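Local coordinates for dual specificity protein phosphatase 12 (Homo sapiens, PDB 4KI9) that removes phosphate from phosphotyrosine as well as phosphoserine and phosphothreonine residues of proteins, the chain here being its catalytic domain, at residues Thr62-His67 with Val97-Ala102. The protein carries 2 engineered substitutions. Numbering follows the deposited sequence.
Sequences TDLLSH and VAIITA
Leu64 reaches from the loop ahead of helix 68-80 to helix 95-108, buried in the interior, and one methyl makes the contact: its CD1 lies 3.8 Å from CB of Ala98 and 4.2 Å from CD1 of Ile99. Its chi1 of -97° lies well off a staggered position, and CD1, nearly anti to CA (chi2 -161°), is carried out to the helix. Ile99 meets it with the end of its longer branch, while its side chain also packs on Leu68, Ala71 and Ile75 of helix 68-80. No hydrogen bond joins the two segments; this tight part is wholly apolar, and Phe132 of helix 130-141 also touches Leu64.

His67, its ring leading away, is the loose margin. The partly exposed, polar side of the loop lies far from helix 95-108 but is well bonded: Asp63 accepts from Ser66 N at OD1 (3.0 Å), 36° out of the carboxylate plane, making an Asx motif, and from Ser66 OG at OD2, on the syn side. Arg157 forms a salt bridge with OD2, tying the turn to helix 151-160. Leu64 joins that turn to the helix following the phosphate-binding loop, close to substrate-binding Arg95, in the cysteine-dependent dual-specificity phosphatase fold.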
ATOM      1  N   THR A  62      -2.438 -11.576  -8.192  1.00 25.00           N
ATOM      2  CA  THR A  62      -2.826 -11.259  -6.819  1.00 25.01           C
ATOM      3  C   THR A  62      -3.861 -10.152  -6.808  1.00 25.66           C
ATOM      4  O   THR A  62      -3.682  -9.127  -7.458  1.00 23.40           O
ATOM      5  CB  THR A  62      -1.623 -10.834  -5.955  1.00 21.65           C
ATOM      6  OG1 THR A  62      -0.710 -11.933  -5.838  1.00 28.36           O
ATOM      7  CG2 THR A  62      -2.085 -10.423  -4.569  1.00 22.24           C
ATOM      8  N   ASP A  63      -4.954 -10.368  -6.080  1.00 22.53           N
ATOM      9  CA  ASP A  63      -5.974  -9.342  -5.927  1.00 19.93           C
ATOM     10  C   ASP A  63      -5.643  -8.439  -4.747  1.00 22.45           C
ATOM     11  O   ASP A  63      -6.000  -8.741  -3.605  1.00 25.10           O
ATOM     12  CB  ASP A  63      -7.355  -9.981  -5.741  1.00 20.04           C
ATOM     13  CG  ASP A  63      -8.456  -8.951  -5.524  1.00 22.52           C
ATOM     14  OD1 ASP A  63      -8.213  -7.743  -5.713  1.00 22.89           O
ATOM     15  OD2 ASP A  63      -9.590  -9.349  -5.184  1.00 21.64           O
ATOM     16  N   LEU A  64      -4.957  -7.334  -5.024  1.00 18.82           N
ATOM     17  CA  LEU A  64      -4.742  -6.295  -4.027  1.00 23.80           C
ATOM     18  C   LEU A  64      -5.929  -5.344  -3.983  1.00 20.96           C
ATOM     19  O   LEU A  64      -6.257  -4.774  -2.927  1.00 18.82           O
ATOM     20  CB  LEU A  64      -3.488  -5.492  -4.354  1.00 26.57           C
ATOM     21  CG  LEU A  64      -2.159  -5.830  -3.685  1.00 30.77           C
ATOM     22  CD1 LEU A  64      -1.259  -4.631  -3.827  1.00 26.37           C
ATOM     23  CD2 LEU A  64      -2.335  -6.196  -2.222  1.00 25.82           C
ATOM     24  N   LEU A  65      -6.563  -5.159  -5.137  1.00 19.11           N
ATOM     25  CA  LEU A  65      -7.662  -4.192  -5.291  1.00 17.02           C
ATOM     26  C   LEU A  65      -8.719  -4.294  -4.191  1.00 16.75           C
ATOM     27  O   LEU A  65      -9.149  -3.279  -3.646  1.00 18.12           O
ATOM     28  CB  LEU A  65      -8.325  -4.347  -6.670  1.00 15.48           C
ATOM     29  CG  LEU A  65      -9.539  -3.455  -6.971  1.00 17.29           C
ATOM     30  CD1 LEU A  65      -9.191  -1.975  -6.800  1.00 14.95           C
ATOM     31  CD2 LEU A  65     -10.021  -3.696  -8.409  1.00 17.55           C
ATOM     32  N   SER A  66      -9.123  -5.520  -3.866  1.00 15.39           N
ATOM     33  CA  SER A  66     -10.184  -5.763  -2.899  1.00 17.69           C
ATOM     34  C   SER A  66      -9.798  -5.327  -1.484  1.00 19.36           C
ATOM     35  O   SER A  66     -10.669  -5.075  -0.659  1.00 16.32           O
ATOM     36  CB  SER A  66     -10.577  -7.247  -2.909  1.00 22.22           C
ATOM     37  OG  SER A  66     -11.139  -7.607  -4.172  1.00 25.99           O
ATOM     38  N   HIS A  67      -8.494  -5.226  -1.221  1.00 18.10           N
ATOM     39  CA  HIS A  67      -7.982  -4.836   0.104  1.00 17.47           C
ATOM     40  C   HIS A  67      -7.587  -3.365   0.249  1.00 18.67           C
ATOM     41  O   HIS A  67      -7.183  -2.933   1.337  1.00 15.17           O
ATOM     42  CB  HIS A  67      -6.775  -5.707   0.470  1.00 15.07           C
ATOM     43  CG  HIS A  67      -7.073  -7.164   0.450  1.00 23.00           C
ATOM     44  ND1 HIS A  67      -6.956  -7.929  -0.691  1.00 36.45           N
ATOM     45  CD2 HIS A  67      -7.544  -7.994   1.410  1.00 24.31           C
ATOM     46  CE1 HIS A  67      -7.302  -9.174  -0.419  1.00 32.58           C
ATOM     47  NE2 HIS A  67      -7.665  -9.240   0.848  1.00 33.94           N
ATOM     48  N   VAL A  97       4.687  -0.455  -2.629  1.00 28.48           N
ATOM     49  CA  VAL A  97       4.552   0.651  -3.568  1.00 21.95           C
ATOM     50  C   VAL A  97       3.110   0.839  -4.058  1.00 16.57           C
ATOM     51  O   VAL A  97       2.613   1.959  -4.109  1.00 23.89           O
ATOM     52  CB  VAL A  97       5.511   0.465  -4.779  1.00 28.07           C
ATOM     53  CG1 VAL A  97       5.181   1.441  -5.884  1.00 31.81           C
ATOM     54  CG2 VAL A  97       6.961   0.638  -4.326  1.00 32.35           C
ATOM     55  N   ALA A  98       2.440  -0.257  -4.408  1.00 22.60           N
ATOM     56  CA  ALA A  98       1.026  -0.195  -4.790  1.00 22.49           C
ATOM     57  C   ALA A  98       0.138   0.370  -3.666  1.00 21.21           C
ATOM     58  O   ALA A  98      -0.744   1.210  -3.904  1.00 18.13           O
ATOM     59  CB  ALA A  98       0.534  -1.573  -5.221  1.00 18.33           C
ATOM     60  N   ILE A  99       0.375  -0.080  -2.439  1.00 18.37           N
ATOM     61  CA  ILE A  99      -0.424   0.395  -1.306  1.00 21.52           C
ATOM     62  C   ILE A  99      -0.218   1.887  -1.075  1.00 19.81           C
ATOM     63  O   ILE A  99      -1.176   2.633  -0.876  1.00 18.29           O
ATOM     64  CB  ILE A  99      -0.093  -0.377  -0.003  1.00 20.58           C
ATOM     65  CG1 ILE A  99      -0.498  -1.846  -0.130  1.00 26.55           C
ATOM     66  CG2 ILE A  99      -0.788   0.249   1.206  1.00 16.98           C
ATOM     67  CD1 ILE A  99      -1.959  -2.070  -0.510  1.00 28.58           C
ATOM     68  N   ILE A 100       1.035   2.326  -1.077  1.00 21.09           N
ATOM     69  CA  ILE A 100       1.317   3.753  -0.900  1.00 21.28           C
ATOM     70  C   ILE A 100       0.644   4.577  -1.992  1.00 25.60           C
ATOM     71  O   ILE A 100       0.017   5.605  -1.717  1.00 22.09           O
ATOM     72  CB  ILE A 100       2.834   4.029  -0.923  1.00 25.32           C
ATOM     73  CG1 ILE A 100       3.493   3.396   0.296  1.00 21.46           C
ATOM     74  CG2 ILE A 100       3.105   5.534  -0.933  1.00 26.37           C
ATOM     75  CD1 ILE A 100       3.040   4.032   1.605  1.00 24.88           C
ATOM     76  N   THR A 101       0.768   4.109  -3.233  1.00 26.66           N
ATOM     77  CA  THR A 101       0.166   4.802  -4.364  1.00 24.62           C
ATOM     78  C   THR A 101      -1.344   4.925  -4.166  1.00 21.79           C
ATOM     79  O   THR A 101      -1.918   6.001  -4.368  1.00 23.43           O
ATOM     80  CB  THR A 101       0.495   4.119  -5.702  1.00 24.61           C
ATOM     81  OG1 THR A 101       1.920   4.003  -5.840  1.00 26.14           O
ATOM     82  CG2 THR A 101      -0.055   4.943  -6.890  1.00 23.64           C
ATOM     83  N   ALA A 102      -1.981   3.838  -3.727  1.00 16.60           N
ATOM     84  CA  ALA A 102      -3.419   3.861  -3.505  1.00 20.92           C
ATOM     85  C   ALA A 102      -3.773   4.896  -2.440  1.00 16.08           C
ATOM     86  O   ALA A 102      -4.765   5.624  -2.556  1.00 19.01           O
ATOM     87  CB  ALA A 102      -3.926   2.477  -3.105  1.00 19.81           C
TER